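Local coordinates for protein DNA polymerase (Bacillus phage phi29, PDB 2PY5) that copies the phage genome by protein-primed, strand-displacing DNA synthesis with high processivity and fidelity, and proofreads the new strand with a 3'-5' exonuclease, at residues F[242-247]-F[463-468]; F[246-251]-F[473-478]; F[279-284]-F[352-357]; F[290-295]-F[338-343]. The protein carries 2 engineered substitutions. All coordinates share one frame; numbering follows the deposited sequence. Where two conformers were deposited one is given.

Contact 1 (F[242-247]-F[463-468])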
loop_
_atom_site.group_PDB
_atom_site.type_symbol
_atom_site.label_atom_id
_atom_site.label_comp_id
_atom_site.label_asym_id
_atom_site.label_seq_id
_atom_site.Cartn_x
_atom_site.Cartn_y
_atom_site.Cartn_z
ATOM N N ILE F 242 3.963 30.018 -0.029
ATOM C CA ILE F 242 4.466 29.964 1.357
ATOM C C ILE F 242 5.970 30.286 1.318
ATOM O O ILE F 242 6.675 29.906 0.366
ATOM C CB ILE F 242 4.236 28.556 2.021
ATOM C CG1 ILE F 242 2.750 28.189 2.013
ATOM C CG2 ILE F 242 4.742 28.503 3.462
ATOM C CD1 ILE F 242 2.385 27.035 2.921
ATOM N N GLY F 243 6.449 31.011 2.331
ATOM C CA GLY F 243 7.864 31.181 2.550
ATOM C C GLY F 243 8.437 30.008 3.321
ATOM O O GLY F 243 8.105 28.855 3.049
ATOM N N GLU F 244 9.302 30.299 4.284
ATOM C CA GLU F 244 10.038 29.247 4.973
ATOM C C GLU F 244 9.150 28.408 5.873
ATOM O O GLU F 244 8.191 28.908 6.461
ATOM C CB GLU F 244 11.150 29.831 5.816
ATOM C CG GLU F 244 12.232 30.513 5.040
ATOM C CD GLU F 244 13.414 30.865 5.918
ATOM O OE1 GLU F 244 13.195 31.508 6.974
ATOM O OE2 GLU F 244 14.558 30.525 5.547
ATOM N N GLY F 245 9.497 27.139 6.005
ATOM C CA GLY F 245 8.750 26.224 6.842
ATOM C C GLY F 245 9.536 24.960 7.092
ATOM O O GLY F 245 10.682 24.836 6.658
ATOM N N MET F 246 8.927 24.018 7.788
ATOM C CA MET F 246 9.650 22.826 8.198
ATOM C C MET F 246 8.699 21.651 8.294
ATOM O O MET F 246 7.492 21.829 8.442
ATOM C CB MET F 246 10.370 23.081 9.544
ATOM C CG MET F 246 9.436 23.314 10.720
ATOM S SD MET F 246 10.228 24.042 12.182
ATOM C CE MET F 246 11.779 23.144 12.246
ATOM N N VAL F 247 9.277 20.452 8.213
ATOM C CA VAL F 247 8.509 19.205 8.241
ATOM C C VAL F 247 9.028 18.317 9.355
ATOM O O VAL F 247 10.215 18.129 9.490
ATOM C CB VAL F 247 8.662 18.465 6.906
ATOM C CG1 VAL F 247 7.937 17.127 6.917
ATOM C CG2 VAL F 247 8.145 19.356 5.758
ATOM N N THR F 463 4.728 26.446 9.147
ATOM C CA THR F 463 5.432 27.669 8.773
ATOM C C THR F 463 6.581 27.927 9.766
ATOM O O THR F 463 6.567 27.434 10.897
ATOM C CB THR F 463 4.499 28.889 8.758
ATOM O OG1 THR F 463 3.925 29.067 10.057
ATOM C CG2 THR F 463 3.382 28.727 7.725
ATOM N N GLY F 464 7.591 28.678 9.341
ATOM C CA GLY F 464 8.736 28.974 10.203
ATOM C C GLY F 464 9.761 27.859 10.299
ATOM O O GLY F 464 9.503 26.721 9.901
ATOM N N THR F 465 10.925 28.174 10.869
ATOM C CA THR F 465 12.045 27.227 10.863
ATOM C C THR F 465 12.558 26.815 12.257
ATOM O O THR F 465 13.488 26.019 12.343
ATOM C CB THR F 465 13.210 27.784 10.044
ATOM O OG1 THR F 465 13.741 28.928 10.704
ATOM C CG2 THR F 465 12.743 28.164 8.642
ATOM N N GLU F 466 11.949 27.326 13.330
ATOM C CA GLU F 466 12.328 26.936 14.692
ATOM C C GLU F 466 11.408 25.862 15.247
ATOM O O GLU F 466 10.201 25.892 15.030
ATOM C CB GLU F 466 12.322 28.150 15.621
ATOM C CG GLU F 466 13.255 29.278 15.183
ATOM C CD GLU F 466 14.743 28.915 15.234
ATOM O OE1 GLU F 466 15.559 29.703 14.704
ATOM O OE2 GLU F 466 15.109 27.859 15.797
ATOM N N ILE F 467 11.981 24.897 15.958
ATOM C CA ILE F 467 11.174 23.844 16.560
ATOM C C ILE F 467 10.214 24.478 17.585
ATOM O O ILE F 467 10.657 25.218 18.470
ATOM C CB ILE F 467 12.045 22.776 17.237
ATOM C CG1 ILE F 467 12.893 22.043 16.185
ATOM C CG2 ILE F 467 11.163 21.765 17.969
ATOM C CD1 ILE F 467 14.004 21.193 16.766
ATOM N N PRO F 468 8.892 24.221 17.439
ATOM C CA PRO F 468 7.968 24.741 18.449
ATOM C C PRO F 468 8.294 24.235 19.863
ATOM O O PRO F 468 8.558 23.047 20.050
ATOM C CB PRO F 468 6.603 24.219 17.994
ATOM C CG PRO F 468 6.762 23.889 16.562
ATOM C CD PRO F 468 8.188 23.496 16.360
HETATM O O HOH W 1 14.475 31.103 9.204
#
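G245 and T463 face each other as an antiparallel, non-hydrogen-bonded pair, their CA atoms 4.1 Å apart, just where strand 459-463 ends. The bond beside this pair runs from G464 N to E244 O (3.0 Å); the donor stands above the carbonyl plane and the N-H...O angle is 148°. G245 CA adds a CA-H...O contact to G464 O at 3.2 Å. The pairing belongs to the palm of a B-family polymerase: strand 241-250, which farther on carries the magnesium ligand D249, runs beside the second arm of the hairpin built on the YCDTD motif. T465 lays its methyl CG2 on E244 CB (3.6 Å), the two side chains meeting at a slant. Its hydroxyl is turned into the position between backbone N and carbonyl carbon (chi1 67°), where OG1 meets a water at 2.7 Å. That water donates to E244 OE1 at 2.6 Å, while E244 OE2 is bonded to the hydroxyl of Y505. M246 bends at chi3 (-42°) to follow the departing backbone, its CE lying 3.3 Å from T465 O and its SD 3.4 Å from E466 O. The methyl end also packs on CG1 of I467, and R451 binds the carbonyl oxygens of T463 and E466.

Contact 2 (F[246-251]-F[473-478])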
loop_
_atom_site.group_PDB
_atom_site.type_symbol
_atom_site.label_atom_id
_atom_site.label_comp_id
_atom_site.label_asym_id
_atom_site.label_seq_id
_atom_site.Cartn_x
_atom_site.Cartn_y
_atom_site.Cartn_z
ATOM N N MET F 246 8.927 24.018 7.788
ATOM C CA MET F 246 9.650 22.826 8.198
ATOM C C MET F 246 8.699 21.651 8.294
ATOM O O MET F 246 7.492 21.829 8.442
ATOM C CB MET F 246 10.370 23.081 9.544
ATOM C CG MET F 246 9.436 23.314 10.720
ATOM S SD MET F 246 10.228 24.042 12.182
ATOM C CE MET F 246 11.779 23.144 12.246
ATOM N N VAL F 247 9.277 20.452 8.213
ATOM C CA VAL F 247 8.509 19.205 8.241
ATOM C C VAL F 247 9.028 18.317 9.355
ATOM O O VAL F 247 10.215 18.129 9.490
ATOM C CB VAL F 247 8.662 18.465 6.906
ATOM C CG1 VAL F 247 7.937 17.127 6.917
ATOM C CG2 VAL F 247 8.145 19.356 5.758
ATOM N N PHE F 248 8.095 17.766 10.130
ATOM C CA PHE F 248 8.384 16.755 11.135
ATOM C C PHE F 248 7.688 15.469 10.735
ATOM O O PHE F 248 6.556 15.509 10.264
ATOM C CB PHE F 248 7.861 17.198 12.487
ATOM C CG PHE F 248 8.552 18.410 13.039
ATOM C CD1 PHE F 248 8.061 19.685 12.783
ATOM C CD2 PHE F 248 9.685 18.280 13.835
ATOM C CE1 PHE F 248 8.691 20.799 13.303
ATOM C CE2 PHE F 248 10.304 19.393 14.363
ATOM C CZ PHE F 248 9.803 20.661 14.076
ATOM N N ASP F 249 8.368 14.336 10.965
ATOM C CA ASP F 249 7.852 13.030 10.602
ATOM C C ASP F 249 8.064 12.081 11.781
ATOM O O ASP F 249 9.174 11.972 12.278
ATOM C CB ASP F 249 8.600 12.547 9.358
ATOM C CG ASP F 249 7.982 11.334 8.718
ATOM O OD1 ASP F 249 6.969 10.811 9.221
ATOM O OD2 ASP F 249 8.519 10.904 7.671
ATOM N N VAL F 250 7.002 11.393 12.208
ATOM C CA VAL F 250 7.160 10.426 13.302
ATOM C C VAL F 250 8.109 9.309 12.843
ATOM O O VAL F 250 8.024 8.838 11.713
ATOM C CB VAL F 250 5.815 9.830 13.729
ATOM C CG1 VAL F 250 6.017 8.803 14.863
ATOM C CG2 VAL F 250 4.844 10.932 14.143
ATOM N N ASN F 251 8.996 8.888 13.742
ATOM C CA ASN F 251 9.848 7.731 13.499
ATOM C C ASN F 251 9.025 6.460 13.654
ATOM O O ASN F 251 8.654 6.085 14.781
ATOM C CB ASN F 251 11.038 7.735 14.462
ATOM C CG ASN F 251 11.929 8.952 14.289
ATOM O OD1 ASN F 251 12.307 9.301 13.160
ATOM N ND2 ASN F 251 12.276 9.597 15.393
ATOM N N ASP F 473 10.133 18.355 23.429
ATOM C CA ASP F 473 10.411 17.171 24.242
ATOM C C ASP F 473 10.020 15.852 23.578
ATOM O O ASP F 473 10.392 14.778 24.075
ATOM C CB ASP F 473 9.737 17.295 25.616
ATOM C CG ASP F 473 8.214 17.356 25.535
ATOM O OD1 ASP F 473 7.650 17.259 24.418
ATOM O OD2 ASP F 473 7.580 17.505 26.601
ATOM N N ILE F 474 9.268 15.934 22.473
ATOM C CA ILE F 474 8.883 14.747 21.675
ATOM C C ILE F 474 9.528 14.738 20.275
ATOM O O ILE F 474 9.089 13.989 19.387
ATOM C CB ILE F 474 7.338 14.572 21.605
ATOM C CG1 ILE F 474 6.640 15.736 20.896
ATOM C CG2 ILE F 474 6.773 14.413 23.006
ATOM C CD1 ILE F 474 5.160 15.509 20.688
ATOM N N VAL F 475 10.581 15.550 20.111
ATOM C CA VAL F 475 11.386 15.584 18.902
ATOM C C VAL F 475 12.708 14.840 19.076
ATOM O O VAL F 475 13.450 15.090 20.031
ATOM C CB VAL F 475 11.669 17.035 18.457
ATOM C CG1 VAL F 475 12.723 17.065 17.370
ATOM C CG2 VAL F 475 10.368 17.681 17.998
ATOM N N ASP F 476 13.007 13.946 18.140
ATOM C CA ASP F 476 14.249 13.170 18.161
ATOM C C ASP F 476 14.481 12.599 16.772
ATOM O O ASP F 476 13.538 12.120 16.157
ATOM C CB ASP F 476 14.163 12.040 19.193
ATOM C CG ASP F 476 15.509 11.373 19.442
ATOM O OD1 ASP F 476 15.900 10.485 18.650
ATOM O OD2 ASP F 476 16.190 11.749 20.419
ATOM N N PRO F 477 15.724 12.647 16.267
ATOM C CA PRO F 477 15.980 12.173 14.906
ATOM C C PRO F 477 15.783 10.679 14.656
ATOM O O PRO F 477 15.645 10.291 13.484
ATOM C CB PRO F 477 17.445 12.544 14.661
ATOM C CG PRO F 477 17.984 12.968 15.913
ATOM C CD PRO F 477 16.942 13.183 16.907
ATOM N N LYS F 478 15.790 9.858 15.720
ATOM C CA LYS F 478 15.809 8.386 15.575
ATOM C C LYS F 478 14.816 7.606 16.452
ATOM O O LYS F 478 14.347 6.545 16.050
ATOM C CB LYS F 478 17.212 7.839 15.882
ATOM C CG LYS F 478 18.367 8.736 15.479
ATOM C CD LYS F 478 19.703 8.053 15.741
ATOM C CE LYS F 478 20.779 9.057 16.184
ATOM N NZ LYS F 478 20.911 10.230 15.254
HETATM O O HOH W 2 14.557 8.275 11.883
#
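N251 and K478 bring their CA atoms to 6.3 Å, whereas those of F248 and V475 are 8.4 Å apart; the end of strand 241-250 and the loop run 42° from each other without beta pairing, so side chains of the strand make the link, N251 reaching backbone carbonyls of the loop. Its CG stands anti to the carbonyl carbon (chi1 -62°), and from there ND2 donates to D476 O at 2.9 Å, the acceptor in the amide plane but the nitrogen above the plane of the carbonyl. ND2 also bonds to K479 O. The other end of the amide, OD1, takes a proton from a water at 2.8 Å, and the same water donates to P477 O, also at 2.8 Å, joining two acceptors that cannot bond directly. The loop is shaped by an Asx turn: D476 OD1 receives K478 N at 3.0 Å, and K479 N as well. Farther back, F248 meets V475 at about a right angle, CE2 to CG2 at 4.0 Å; H485, I467 and P468 also pack on this ring. D249 and V250, ligands of the catalytic magnesium, lie between F248 and N251 in the chain. With two carbonyls at ND2 and a water proton at OD1, the bonding pattern strongly supports this orientation of the N251 amide, which ties the loop to the strand end directly after the metal ligands.

Contact 3 (F[279-284]-F[352-357])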
loop_
_atom_site.group_PDB
_atom_site.type_symbol
_atom_site.label_atom_id
_atom_site.label_comp_id
_atom_site.label_asym_id
_atom_site.label_seq_id
_atom_site.Cartn_x
_atom_site.Cartn_y
_atom_site.Cartn_z
ATOM N N GLU F 279 -12.932 -0.485 33.964
ATOM C CA GLU F 279 -11.463 -0.610 33.971
ATOM C C GLU F 279 -10.970 -1.915 33.325
ATOM O O GLU F 279 -9.872 -1.954 32.819
ATOM C CB GLU F 279 -10.881 -0.472 35.397
ATOM C CG GLU F 279 -11.112 -1.634 36.280
ATOM C CD GLU F 279 -10.259 -1.626 37.566
ATOM O OE1 GLU F 279 -9.096 -1.145 37.574
ATOM O OE2 GLU F 279 -10.762 -2.150 38.547
ATOM N N ASP F 280 -11.780 -2.975 33.368
ATOM C CA ASP F 280 -11.399 -4.262 32.795
ATOM C C ASP F 280 -11.650 -4.353 31.284
ATOM O O ASP F 280 -11.089 -5.221 30.612
ATOM C CB ASP F 280 -12.144 -5.391 33.486
ATOM C CG ASP F 280 -11.714 -5.567 34.924
ATOM O OD1 ASP F 280 -10.607 -5.105 35.290
ATOM O OD2 ASP F 280 -12.476 -6.168 35.688
ATOM N N TYR F 281 -12.542 -3.497 30.774
ATOM C CA TYR F 281 -12.806 -3.346 29.333
ATOM C C TYR F 281 -12.694 -1.864 28.994
ATOM O O TYR F 281 -13.700 -1.209 28.707
ATOM C CB TYR F 281 -14.201 -3.864 28.960
ATOM C CG TYR F 281 -14.356 -5.366 29.053
ATOM C CD1 TYR F 281 -14.491 -5.985 30.269
ATOM C CD2 TYR F 281 -14.394 -6.156 27.914
ATOM C CE1 TYR F 281 -14.612 -7.352 30.370
ATOM C CE2 TYR F 281 -14.543 -7.533 28.001
ATOM C CZ TYR F 281 -14.647 -8.124 29.238
ATOM O OH TYR F 281 -14.800 -9.511 29.375
ATOM N N PRO F 282 -11.466 -1.311 29.083
ATOM C CA PRO F 282 -11.226 0.140 29.069
ATOM C C PRO F 282 -11.222 0.823 27.683
ATOM O O PRO F 282 -11.152 2.084 27.625
ATOM C CB PRO F 282 -9.856 0.252 29.723
ATOM C CG PRO F 282 -9.150 -0.971 29.256
ATOM C CD PRO F 282 -10.209 -2.050 29.292
ATOM N N LEU F 283 -11.292 0.034 26.612
ATOM C CA LEU F 283 -11.394 0.547 25.246
ATOM C C LEU F 283 -12.774 0.236 24.704
ATOM O O LEU F 283 -13.382 -0.770 25.047
ATOM C CB LEU F 283 -10.353 -0.075 24.313
ATOM C CG LEU F 283 -8.881 0.167 24.642
ATOM C CD1 LEU F 283 -7.992 -0.503 23.615
ATOM C CD2 LEU F 283 -8.544 1.668 24.771
ATOM N N HIS F 284 -13.279 1.083 23.812
ATOM C CA HIS F 284 -14.576 0.802 23.232
ATOM C C HIS F 284 -14.742 1.431 21.865
ATOM O O HIS F 284 -13.991 2.317 21.494
ATOM C CB HIS F 284 -15.736 1.210 24.161
ATOM C CG HIS F 284 -15.998 2.690 24.257
ATOM N ND1 HIS F 284 -15.274 3.532 25.068
ATOM C CD2 HIS F 284 -16.976 3.453 23.704
ATOM C CE1 HIS F 284 -15.754 4.767 24.963
ATOM N NE2 HIS F 284 -16.787 4.743 24.139
ATOM N N LYS F 352 -17.217 -3.049 23.861
ATOM C CA LYS F 352 -16.069 -2.748 24.725
ATOM C C LYS F 352 -15.086 -3.910 24.758
ATOM O O LYS F 352 -15.465 -5.080 24.540
ATOM C CB LYS F 352 -16.491 -2.323 26.130
ATOM C CG LYS F 352 -17.258 -3.365 26.898
ATOM C CD LYS F 352 -17.637 -2.893 28.284
ATOM C CE LYS F 352 -18.286 -3.997 29.074
ATOM N NZ LYS F 352 -18.713 -3.528 30.465
ATOM N N PHE F 353 -13.826 -3.574 24.976
ATOM C CA PHE F 353 -12.723 -4.530 24.848
ATOM C C PHE F 353 -11.782 -4.482 26.040
ATOM O O PHE F 353 -11.410 -3.422 26.510
ATOM C CB PHE F 353 -11.872 -4.225 23.603
ATOM C CG PHE F 353 -12.662 -4.176 22.322
ATOM C CD1 PHE F 353 -13.276 -3.003 21.935
ATOM C CD2 PHE F 353 -12.797 -5.295 21.531
ATOM C CE1 PHE F 353 -14.022 -2.937 20.769
ATOM C CE2 PHE F 353 -13.554 -5.221 20.354
ATOM C CZ PHE F 353 -14.159 -4.032 20.005
ATOM N N LYS F 354 -11.320 -5.658 26.432
ATOM C CA LYS F 354 -10.116 -5.757 27.237
ATOM C C LYS F 354 -8.952 -5.144 26.481
ATOM O O LYS F 354 -8.984 -5.031 25.245
ATOM C CB LYS F 354 -9.806 -7.213 27.589
ATOM C CG LYS F 354 -10.940 -7.929 28.261
ATOM C CD LYS F 354 -10.564 -9.335 28.719
ATOM C CE LYS F 354 -10.746 -10.345 27.638
ATOM N NZ LYS F 354 -10.879 -11.715 28.248
ATOM N N ALA F 355 -7.913 -4.759 27.209
ATOM C CA ALA F 355 -6.799 -4.102 26.571
ATOM C C ALA F 355 -5.508 -4.232 27.348
ATOM O O ALA F 355 -5.510 -4.407 28.582
ATOM C CB ALA F 355 -7.137 -2.632 26.344
ATOM N N THR F 356 -4.407 -4.134 26.617
ATOM C CA THR F 356 -3.088 -4.252 27.205
ATOM C C THR F 356 -2.070 -3.575 26.293
ATOM O O THR F 356 -2.329 -3.380 25.089
ATOM C CB THR F 356 -2.713 -5.723 27.427
ATOM O OG1 THR F 356 -1.534 -5.789 28.246
ATOM C CG2 THR F 356 -2.471 -6.431 26.109
ATOM N N THR F 357 -0.930 -3.228 26.868
ATOM C CA THR F 357 0.224 -2.812 26.105
ATOM C C THR F 357 1.115 -4.025 25.948
ATOM O O THR F 357 0.943 -5.020 26.659
ATOM C CB THR F 357 0.991 -1.675 26.806
ATOM O OG1 THR F 357 1.535 -2.144 28.059
ATOM C CG2 THR F 357 0.077 -0.486 27.023
HETATM O O HOH W 3 -8.296 -5.092 30.158
#
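L283 O is gripped twice by the neighbouring strand: F353 N donates to it at 2.8 Å (N-H...O 158°, tilted out of the carbonyl plane), and K352 CA adds a CA-H...O contact at 3.4 Å. The return bond of this antiparallel pair, L283 N to F353 O, is weak at 3.5 Å. F353 O is also approached by Y281 CA and by CD of P282, whose nitrogen has no hydrogen to give. Where regular pairing stops, a water takes over, donating to D280 O at 2.8 Å and accepting from A355 N at 3.0 Å. Y281 stands beside K354, both pointing the same way; K354 CG lies over one ring face, 3.9 Å from the centroid and 20° off the normal, in a CH-pi contact. F353 N lies in the ring plane at its edge. K352 runs extended past the base of the tyrosine, its CD 3.6 Å from Y281 CB, and delivers NZ to a salt bridge with D278. The methyl of A355 rests on L283 CD1 (3.6 Å) and near P282 CG, while L283 and F353 share a face that packs on P264 and helix 427-447. These strands belong to a sheet consistent with the first terminal-protein-region insertion of protein-primed polymerases, preceding the fingers helices. T356, which binds single-stranded DNA, lies at the end of strand 340-356. With one of the two backbone bonds of the pair weak, the contact also relies on the water, the lysine methylenes and the apolar A355-L283 packing, and the K352 charge, probably balanced by D278, leaves its chain to pack on the tyrosine.

Contact 4 (F[290-295]-F[338-343]). With EDO (1,2-ethanediol), chain J; EDO (1,2-ethanediol), chain X.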
loop_
_atom_site.group_PDB
_atom_site.type_symbol
_atom_site.label_atom_id
_atom_site.label_comp_id
_atom_site.label_asym_id
_atom_site.label_seq_id
_atom_site.Cartn_x
_atom_site.Cartn_y
_atom_site.Cartn_z
ATOM N N CYS F 290 -25.179 12.109 15.421
ATOM C CA CYS F 290 -25.122 13.488 15.883
ATOM C C CYS F 290 -25.019 14.457 14.726
ATOM O O CYS F 290 -24.847 14.062 13.575
ATOM C CB CYS F 290 -23.933 13.699 16.829
ATOM S SG CYS F 290 -22.330 13.544 16.032
ATOM N N GLU F 291 -25.174 15.734 15.054
ATOM C CA GLU F 291 -24.766 16.823 14.197
ATOM C C GLU F 291 -23.603 17.506 14.888
ATOM O O GLU F 291 -23.364 17.311 16.091
ATOM C CB GLU F 291 -25.938 17.771 13.957
ATOM C CG GLU F 291 -27.035 17.121 13.123
ATOM C CD GLU F 291 -28.259 17.990 12.990
ATOM O OE1 GLU F 291 -29.267 17.717 13.675
ATOM O OE2 GLU F 291 -28.211 18.941 12.205
ATOM N N PHE F 292 -22.795 18.196 14.111
ATOM C CA PHE F 292 -21.581 18.777 14.659
ATOM C C PHE F 292 -21.170 20.073 13.983
ATOM O O PHE F 292 -21.548 20.349 12.844
ATOM C CB PHE F 292 -20.422 17.772 14.616
ATOM C CG PHE F 292 -20.089 17.270 13.236
ATOM C CD1 PHE F 292 -19.294 18.030 12.377
ATOM C CD2 PHE F 292 -20.553 16.029 12.803
ATOM C CE1 PHE F 292 -18.969 17.563 11.111
ATOM C CE2 PHE F 292 -20.230 15.556 11.521
ATOM C CZ PHE F 292 -19.436 16.321 10.687
ATOM N N GLU F 293 -20.424 20.882 14.726
ATOM C CA GLU F 293 -19.842 22.111 14.193
ATOM C C GLU F 293 -18.451 22.274 14.796
ATOM O O GLU F 293 -18.289 22.229 16.017
ATOM C CB GLU F 293 -20.708 23.333 14.516
ATOM C CG GLU F 293 -20.815 24.327 13.355
ATOM C CD GLU F 293 -21.882 23.952 12.328
ATOM O OE1 GLU F 293 -22.864 23.233 12.650
ATOM O OE2 GLU F 293 -21.746 24.398 11.180
ATOM N N LEU F 294 -17.449 22.436 13.936
ATOM C CA LEU F 294 -16.059 22.557 14.387
ATOM C C LEU F 294 -15.890 23.765 15.292
ATOM O O LEU F 294 -16.410 24.844 14.980
ATOM C CB LEU F 294 -15.151 22.699 13.175
ATOM C CG LEU F 294 -13.648 22.772 13.413
ATOM C CD1 LEU F 294 -13.146 21.438 13.978
ATOM C CD2 LEU F 294 -12.952 23.132 12.117
ATOM N N LYS F 295 -15.176 23.596 16.401
ATOM C CA LYS F 295 -14.857 24.711 17.302
ATOM C C LYS F 295 -13.815 25.623 16.676
ATOM O O LYS F 295 -12.894 25.155 16.000
ATOM C CB LYS F 295 -14.358 24.185 18.643
ATOM C CG LYS F 295 -15.408 23.531 19.469
ATOM C CD LYS F 295 -14.816 22.993 20.740
ATOM C CE LYS F 295 -15.811 22.165 21.488
ATOM N NZ LYS F 295 -15.222 21.489 22.677
ATOM N N GLU F 338 -13.624 16.929 21.696
ATOM C CA GLU F 338 -12.786 18.096 21.976
ATOM C C GLU F 338 -12.796 19.122 20.828
ATOM O O GLU F 338 -12.815 20.314 21.061
ATOM C CB GLU F 338 -11.344 17.714 22.271
ATOM C CG GLU F 338 -10.489 18.949 22.540
ATOM C CD GLU F 338 -9.071 18.679 22.970
ATOM O OE1 GLU F 338 -8.710 17.511 23.187
ATOM O OE2 GLU F 338 -8.317 19.672 23.094
ATOM N N HIS F 339 -12.766 18.629 19.593
ATOM C CA HIS F 339 -12.609 19.516 18.457
ATOM C C HIS F 339 -13.916 20.120 17.949
ATOM O O HIS F 339 -13.881 21.115 17.223
ATOM C CB HIS F 339 -11.899 18.775 17.308
ATOM C CG HIS F 339 -10.435 18.581 17.535
ATOM N ND1 HIS F 339 -9.477 18.983 16.629
ATOM C CD2 HIS F 339 -9.764 18.039 18.582
ATOM C CE1 HIS F 339 -8.275 18.701 17.116
ATOM N NE2 HIS F 339 -8.427 18.099 18.284
ATOM N N TYR F 340 -15.048 19.536 18.336
ATOM C CA TYR F 340 -16.364 19.941 17.798
ATOM C C TYR F 340 -17.374 20.214 18.887
ATOM O O TYR F 340 -17.332 19.589 19.949
ATOM C CB TYR F 340 -16.963 18.827 16.939
ATOM C CG TYR F 340 -16.261 18.559 15.640
ATOM C CD1 TYR F 340 -15.181 17.674 15.582
ATOM C CD2 TYR F 340 -16.690 19.132 14.474
ATOM C CE1 TYR F 340 -14.536 17.406 14.378
ATOM C CE2 TYR F 340 -16.049 18.879 13.265
ATOM C CZ TYR F 340 -14.999 17.999 13.231
ATOM O OH TYR F 340 -14.355 17.746 12.037
ATOM N N ASP F 341 -18.304 21.115 18.589
ATOM C CA ASP F 341 -19.564 21.160 19.304
ATOM C C ASP F 341 -20.492 20.117 18.689
ATOM O O ASP F 341 -20.668 20.067 17.475
ATOM C CB ASP F 341 -20.195 22.541 19.185
ATOM C CG ASP F 341 -19.377 23.626 19.872
ATOM O OD1 ASP F 341 -18.909 23.403 21.013
ATOM O OD2 ASP F 341 -19.221 24.700 19.267
ATOM N N LEU F 342 -21.073 19.273 19.534
ATOM C CA LEU F 342 -21.987 18.247 19.067
ATOM C C LEU F 342 -23.439 18.590 19.446
ATOM O O LEU F 342 -23.694 19.126 20.535
ATOM C CB LEU F 342 -21.589 16.910 19.656
ATOM C CG LEU F 342 -20.158 16.412 19.407
ATOM C CD1 LEU F 342 -19.985 15.011 19.997
ATOM C CD2 LEU F 342 -19.808 16.411 17.938
ATOM N N TYR F 343 -24.367 18.317 18.525
ATOM C CA TYR F 343 -25.793 18.605 18.698
ATOM C C TYR F 343 -26.588 17.344 18.472
ATOM O O TYR F 343 -26.185 16.485 17.689
ATOM C CB TYR F 343 -26.303 19.643 17.681
ATOM C CG TYR F 343 -25.451 20.847 17.517
ATOM C CD1 TYR F 343 -25.278 21.740 18.565
ATOM C CD2 TYR F 343 -24.829 21.118 16.303
ATOM C CE1 TYR F 343 -24.491 22.869 18.422
ATOM C CE2 TYR F 343 -24.045 22.249 16.145
ATOM C CZ TYR F 343 -23.873 23.115 17.212
ATOM O OH TYR F 343 -23.096 24.240 17.061
HETATM C C1 EDO J . -11.848 26.531 12.149
HETATM O O1 EDO J . -11.251 26.192 13.411
HETATM C C2 EDO J . -13.153 27.288 12.367
HETATM O O2 EDO J . -14.243 26.397 12.653
HETATM C C1 EDO X . -4.949 18.791 21.813
HETATM O O1 EDO X . -5.681 19.891 22.368
HETATM C C2 EDO X . -3.538 18.743 22.393
HETATM O O2 EDO X . -2.526 18.955 21.387
HETATM O O HOH W 4 -18.784 25.698 16.656
HETATM O O HOH W 5 -12.551 21.546 23.476
#
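This is antiparallel strand pairing in the sheet that strands 283-294 and 340-356 share, set where helix 330-339 ends. The strand axes make an angle of 157°, and E291 with Y343 and E293 with D341 are the hydrogen-bonded pairs, each joined by two backbone bonds, among them E291 N to Y343 O at 2.9 Å and D341 N to E293 O at 2.8 Å. F292 shares a face with L342, whose CD2 reaches F292 CB at 3.6 Å; F292 and Y340 lie side by side, CD1 to CE2 at 3.5 Å, with ring planes 76° apart. L294 places CD1 over a face of the Y340 ring, 4.0 Å from the centroid, and L316, T301 and I302 hold the tyrosine hydroxyl. On the other face Y343 crosses E293, whose OE1 lies in plane at the ring edge and whose OE2 bonds to S318. Past the last bridge, K295 N donates to H339 O at 2.9 Å, and its extended chain lets NZ donate to E338 O at 3.1 Å; one water accepts from NZ and donates to that same oxygen. A lysine on these last helical carbonyls would probably suit the negative end of the helix dipole.

From the N terminus, strand 241-250 opens contacts 1 and 2, which close more than 200 residues later on the loop between strands 459-463 and 483-489. The two share M246 and V247 and touch directly, so that successive parts of one loop are laid along one palm strand. Contacts 3 and 4 fall within this long excursion. They join strands 283-294 and 340-356 at opposite ends of their pairing, contact 4 lying within the span of contact 3, with strand 324-329 and helix 330-339 in between. The helices that carry K371 and K383 follow before the chain returns to the palm; the centres of contacts 3 and 4 lie about 30 Å or more from those of contacts 1 and 2.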